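Local structure of lectin 2 (Agrocybe aegerita, 4TQJ) at residues 178-182 and 256-262; 190-196 and 211-217. The protein binds glycans that end in a non-reducing terminal N-acetylglucosamine, as a fungal lectin built as a beta-propeller. The protein carries 1 engineered substitution. All blocks are in the same frame, centred on the assembly; numbering follows the deposited sequence.

Contact 1: 178-182 and 256-262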
loop_
_atom_site.group_PDB
_atom_site.type_symbol
_atom_site.label_atom_id
_atom_site.label_comp_id
_atom_site.label_asym_id
_atom_site.label_seq_id
_atom_site.Cartn_x
_atom_site.Cartn_y
_atom_site.Cartn_z
ATOM N N ASP A 178 23.899 6.092 -0.889
ATOM C CA ASP A 178 24.304 7.133 -1.815
ATOM C C ASP A 178 25.052 8.214 -1.055
ATOM O O ASP A 178 24.441 9.003 -0.330
ATOM C CB ASP A 178 23.094 7.741 -2.523
ATOM C CG ASP A 178 23.500 8.714 -3.608
ATOM O OD1 ASP A 178 24.708 8.791 -3.905
ATOM O OD2 ASP A 178 22.619 9.400 -4.157
ATOM N N VAL A 179 26.376 8.226 -1.203
ATOM C CA VAL A 179 27.203 9.266 -0.602
ATOM C C VAL A 179 27.709 10.247 -1.664
ATOM O O VAL A 179 28.041 11.387 -1.345
ATOM C CB VAL A 179 28.408 8.677 0.159
ATOM C CG1 VAL A 179 27.946 7.744 1.269
ATOM C CG2 VAL A 179 29.327 7.928 -0.789
ATOM N N THR A 180 27.768 9.819 -2.925
ATOM C CA THR A 180 28.275 10.700 -3.987
ATOM C C THR A 180 27.240 11.715 -4.437
ATOM O O THR A 180 27.587 12.727 -5.042
ATOM C CB THR A 180 28.729 9.937 -5.239
ATOM O OG1 THR A 180 27.601 9.293 -5.843
ATOM C CG2 THR A 180 29.804 8.913 -4.900
ATOM N N GLY A 181 25.970 11.433 -4.167
ATOM C CA GLY A 181 24.892 12.327 -4.551
ATOM C C GLY A 181 24.346 12.132 -5.957
ATOM O O GLY A 181 23.732 13.044 -6.507
ATOM N N ASN A 182 24.554 10.957 -6.550
ATOM C CA ASN A 182 24.069 10.715 -7.916
ATOM C C ASN A 182 22.840 9.817 -7.970
ATOM O O ASN A 182 22.497 9.292 -9.029
ATOM C CB ASN A 182 25.181 10.158 -8.819
ATOM C CG ASN A 182 25.550 8.725 -8.477
ATOM O OD1 ASN A 182 25.147 8.202 -7.444
ATOM N ND2 ASN A 182 26.328 8.088 -9.342
ATOM N N ASN A 256 28.853 14.653 5.060
ATOM C CA ASN A 256 29.065 14.546 3.622
ATOM C C ASN A 256 28.838 15.911 2.998
ATOM O O ASN A 256 27.849 16.566 3.310
ATOM C CB ASN A 256 28.045 13.548 3.044
ATOM C CG ASN A 256 28.343 13.152 1.601
ATOM O OD1 ASN A 256 28.864 13.941 0.803
ATOM N ND2 ASN A 256 28.000 11.921 1.258
ATOM N N ASN A 257 29.746 16.349 2.125
ATOM C CA ASN A 257 29.593 17.653 1.475
ATOM C C ASN A 257 28.528 17.611 0.389
ATOM O O ASN A 257 28.206 18.633 -0.222
ATOM C CB ASN A 257 30.913 18.151 0.883
ATOM C CG ASN A 257 31.238 17.514 -0.461
ATOM O OD1 ASN A 257 31.049 16.310 -0.667
ATOM N ND2 ASN A 257 31.756 18.322 -1.381
ATOM N N GLY A 258 27.999 16.419 0.145
ATOM C CA GLY A 258 26.985 16.230 -0.874
ATOM C C GLY A 258 27.550 15.540 -2.101
ATOM O O GLY A 258 26.829 15.264 -3.055
ATOM N N GLY A 259 28.847 15.258 -2.073
ATOM C CA GLY A 259 29.501 14.595 -3.182
ATOM C C GLY A 259 30.448 13.507 -2.720
ATOM O O GLY A 259 31.288 13.029 -3.480
ATOM N N GLY A 260 30.326 13.111 -1.460
ATOM C CA GLY A 260 31.142 12.016 -0.964
ATOM C C GLY A 260 32.456 12.478 -0.369
ATOM O O GLY A 260 33.342 11.668 -0.114
ATOM N N VAL A 261 32.589 13.780 -0.145
ATOM C CA VAL A 261 33.721 14.291 0.625
ATOM C C VAL A 261 33.278 14.582 2.060
ATOM O O VAL A 261 32.320 15.340 2.276
ATOM C CB VAL A 261 34.285 15.595 0.013
ATOM C CG1 VAL A 261 35.491 16.072 0.826
ATOM C CG2 VAL A 261 34.668 15.390 -1.459
ATOM N N PHE A 262 33.992 14.020 3.040
ATOM C CA PHE A 262 33.611 14.159 4.446
ATOM C C PHE A 262 34.437 15.155 5.251
ATOM O O PHE A 262 35.658 15.225 5.102
ATOM C CB PHE A 262 33.592 12.787 5.135
ATOM C CG PHE A 262 32.521 11.880 4.600
ATOM C CD1 PHE A 262 31.278 11.838 5.194
ATOM C CD2 PHE A 262 32.741 11.129 3.455
ATOM C CE1 PHE A 262 30.274 11.032 4.682
ATOM C CE2 PHE A 262 31.745 10.317 2.935
ATOM C CZ PHE A 262 30.512 10.271 3.549
#
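N256 pushes its side-chain amide into the backbone of V179, and the one hydrogen bond between the two segments is made there: ND2 of N256 gives to O of V179 at 2.7 Å. The N-H...O angle is 162°, and the donor arrives on a lone pair in the carbonyl plane. The N256 and V179 side chains cross at about a right angle, with V179 CB only 3.4 Å from N256 ND2. Having CG anti to the backbone N (chi1 -169°) aims the N256 amide at the other loop, while its OD1 turns back and takes the N-H of G258, which makes an Asx turn, and that of G260 as well. That double grip, plus a second bond from ND2 to O of A241, fixes how the amide is rotated. Past it, G259 CA meets T180 O in a CA-H...O contact of 3.3 Å. V179 also reaches F262, whose CZ receives CG1 of V179 at the ring edge, 4.3 Å away. On the other loop, D178 OD1 holds G181 N in an Asx motif, met from above the carboxylate plane. The contact sets the loop between strands 173-177 and 186-190 of one propeller sheet against the loop between the last two strands of the next, 251-254 and 266-269, and F262 leans on strand 210-213.

Contact 2: 190-196 and 211-217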
loop_
_atom_site.group_PDB
_atom_site.type_symbol
_atom_site.label_atom_id
_atom_site.label_comp_id
_atom_site.label_asym_id
_atom_site.label_seq_id
_atom_site.Cartn_x
_atom_site.Cartn_y
_atom_site.Cartn_z
ATOM N N PHE A 190 33.896 0.379 6.307
ATOM C CA PHE A 190 34.682 0.799 7.463
ATOM C C PHE A 190 35.780 -0.235 7.653
ATOM O O PHE A 190 35.537 -1.297 8.207
ATOM C CB PHE A 190 33.808 0.872 8.723
ATOM C CG PHE A 190 32.731 1.922 8.661
ATOM C CD1 PHE A 190 32.799 3.054 9.477
ATOM C CD2 PHE A 190 31.652 1.782 7.795
ATOM C CE1 PHE A 190 31.817 4.011 9.426
ATOM C CE2 PHE A 190 30.653 2.748 7.731
ATOM C CZ PHE A 190 30.737 3.869 8.543
ATOM N N GLY A 191 36.972 0.066 7.158
ATOM C CA GLY A 191 38.075 -0.883 7.176
ATOM C C GLY A 191 38.939 -0.831 8.427
ATOM O O GLY A 191 38.456 -0.569 9.536
ATOM N N ASP A 192 40.231 -1.097 8.263
ATOM C CA ASP A 192 41.125 -1.078 9.404
ATOM C C ASP A 192 41.495 0.357 9.778
ATOM O O ASP A 192 41.300 0.772 10.920
ATOM C CB ASP A 192 42.378 -1.923 9.132
ATOM C CG ASP A 192 42.126 -3.411 9.298
ATOM O OD1 ASP A 192 41.383 -3.813 10.225
ATOM O OD2 ASP A 192 42.667 -4.194 8.496
ATOM N N LYS A 193 41.996 1.118 8.810
ATOM C CA LYS A 193 42.457 2.470 9.078
ATOM C C LYS A 193 41.662 3.585 8.388
ATOM O O LYS A 193 41.928 4.751 8.627
ATOM C CB LYS A 193 43.956 2.572 8.762
ATOM C CG LYS A 193 44.736 1.365 9.316
ATOM C CD LYS A 193 46.080 1.752 9.875
ATOM C CE LYS A 193 45.965 2.927 10.819
ATOM N NZ LYS A 193 46.409 2.616 12.202
ATOM N N HIS A 194 40.668 3.235 7.563
ATOM C CA HIS A 194 39.878 4.254 6.876
ATOM C C HIS A 194 38.467 3.789 6.543
ATOM O O HIS A 194 38.243 2.611 6.316
ATOM C CB HIS A 194 40.500 4.643 5.530
ATOM C CG HIS A 194 41.986 4.819 5.551
ATOM N ND1 HIS A 194 42.587 5.998 5.927
ATOM C CD2 HIS A 194 42.988 3.980 5.196
ATOM C CE1 HIS A 194 43.899 5.873 5.824
ATOM N NE2 HIS A 194 44.168 4.661 5.374
ATOM N N VAL A 195 37.534 4.731 6.489
ATOM C CA VAL A 195 36.267 4.489 5.805
ATOM C C VAL A 195 36.564 4.672 4.326
ATOM O O VAL A 195 37.157 5.679 3.935
ATOM C CB VAL A 195 35.170 5.483 6.242
ATOM C CG1 VAL A 195 33.857 5.214 5.483
ATOM C CG2 VAL A 195 34.948 5.422 7.750
ATOM N N PHE A 196 36.193 3.684 3.514
ATOM C CA PHE A 196 36.430 3.723 2.078
ATOM C C PHE A 196 35.088 3.869 1.378
ATOM O O PHE A 196 34.076 3.365 1.863
ATOM C CB PHE A 196 37.062 2.408 1.570
ATOM C CG PHE A 196 38.479 2.159 2.041
ATOM C CD1 PHE A 196 39.561 2.710 1.361
ATOM C CD2 PHE A 196 38.730 1.350 3.145
ATOM C CE1 PHE A 196 40.877 2.474 1.779
ATOM C CE2 PHE A 196 40.038 1.108 3.568
ATOM C CZ PHE A 196 41.114 1.673 2.883
ATOM N N SER A 211 39.909 6.171 0.186
ATOM C CA SER A 211 39.767 6.507 1.591
ATOM C C SER A 211 39.123 7.877 1.735
ATOM O O SER A 211 39.504 8.809 1.031
ATOM C CB SER A 211 41.139 6.505 2.285
ATOM O OG SER A 211 41.027 6.992 3.615
ATOM N N VAL A 212 38.168 8.012 2.654
ATOM C CA VAL A 212 37.506 9.296 2.859
ATOM C C VAL A 212 37.537 9.829 4.295
ATOM O O VAL A 212 37.356 11.024 4.501
ATOM C CB VAL A 212 36.033 9.275 2.397
ATOM C CG1 VAL A 212 35.946 9.047 0.887
ATOM C CG2 VAL A 212 35.249 8.223 3.188
ATOM N N ILE A 213 37.719 8.950 5.274
ATOM C CA ILE A 213 37.825 9.374 6.675
ATOM C C ILE A 213 38.839 8.495 7.388
ATOM O O ILE A 213 38.872 7.279 7.177
ATOM C CB ILE A 213 36.479 9.276 7.440
ATOM C CG1 ILE A 213 35.341 9.965 6.684
ATOM C CG2 ILE A 213 36.603 9.876 8.848
ATOM C CD1 ILE A 213 33.972 9.575 7.201
ATOM N N ASP A 214 39.672 9.107 8.226
ATOM C CA ASP A 214 40.654 8.356 9.001
ATOM C C ASP A 214 40.139 8.214 10.424
ATOM O O ASP A 214 40.729 8.744 11.372
ATOM C CB ASP A 214 42.021 9.057 8.996
ATOM C CG ASP A 214 42.593 9.221 7.597
ATOM O OD1 ASP A 214 42.207 8.457 6.690
ATOM O OD2 ASP A 214 43.440 10.117 7.403
ATOM N N ASN A 215 39.016 7.516 10.553
ATOM C CA ASN A 215 38.273 7.419 11.803
ATOM C C ASN A 215 37.121 6.413 11.623
ATOM O O ASN A 215 36.968 5.813 10.551
ATOM C CB ASN A 215 37.748 8.802 12.233
ATOM C CG ASN A 215 37.788 9.007 13.753
ATOM O OD1 ASN A 215 37.555 8.079 14.526
ATOM N ND2 ASN A 215 38.083 10.239 14.181
ATOM N N PHE A 216 36.341 6.212 12.679
ATOM C CA PHE A 216 35.257 5.240 12.677
ATOM C C PHE A 216 35.716 3.805 12.399
ATOM O O PHE A 216 34.913 2.960 12.008
ATOM C CB PHE A 216 34.160 5.636 11.672
ATOM C CG PHE A 216 33.496 6.950 11.977
ATOM C CD1 PHE A 216 32.681 7.093 13.092
ATOM C CD2 PHE A 216 33.672 8.040 11.142
ATOM C CE1 PHE A 216 32.060 8.304 13.367
ATOM C CE2 PHE A 216 33.058 9.251 11.409
ATOM C CZ PHE A 216 32.255 9.395 12.526
ATOM N N CYS A 217 36.995 3.514 12.609
ATOM C CA CYS A 217 37.513 2.188 12.287
ATOM C C CYS A 217 38.246 1.546 13.460
ATOM O O CYS A 217 38.679 2.219 14.401
ATOM C CB CYS A 217 38.447 2.258 11.075
ATOM S SG CYS A 217 37.620 2.686 9.556
#
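H194 and D214 make the short polar link of this hairpin: ND1 of H194 donates to OD1 of D214 at 2.6 Å. The carboxylate oxygen lies in the imidazole plane, but the approach to the carboxylate is from above its own plane, the two groups being turned 62° apart. S211 sits against the same imidazole, its CB over one face 4.1 Å from the ring centroid. The S211 hydroxyl OG, extended away from its own N-H (chi1 173°), comes 3.0 Å from H194 ND1. Two backbone bonds pair the strands: V195 N to I213 O, and V212 N to V195 O at 2.8 Å. V195 is opposed by two residues, V212 and I213, which makes a classic beta bulge. Further in, V195 spreads its methyls, CG1 toward V212 CG2 and CG2 over I213 CB and F216 CB. F190 runs alongside F216, its CE1 3.6 Å from F216 CB, and the F216 carbonyl oxygen lies at the F190 ring edge. C217 sits against the turn 191-194, with CB 3.2 Å from G191 O and SG 3.3 Å from H194 O. Chemically the contact is divided: a histidine-carboxylate pair on the outer, more exposed side, where the nearby acid would tend to favour a protonated imidazole, and an apolar, largely buried side that continues onto I243 of the next sheet.

In the fold
Contact 2 is nested along the chain inside the loop that contact 1 closes, and their centres are about 15 Å apart. They touch directly: F262 CB of contact 1 packs 3.7 Å from I213 CG1 of contact 2, and F262 CD2 lies 3.8 Å from V212 CG2. F262 is thus shared: its ring meets V179 at CZ and V212 at CD2, while its CB packs on I213. Contact 2 shapes the outer hairpin of one propeller sheet, whereas contact 1 ties that sheet's 178-182 loop to the next sheet. Both lie about 20 Å from the chain's centre, and neither touches the assembly's second protein chain.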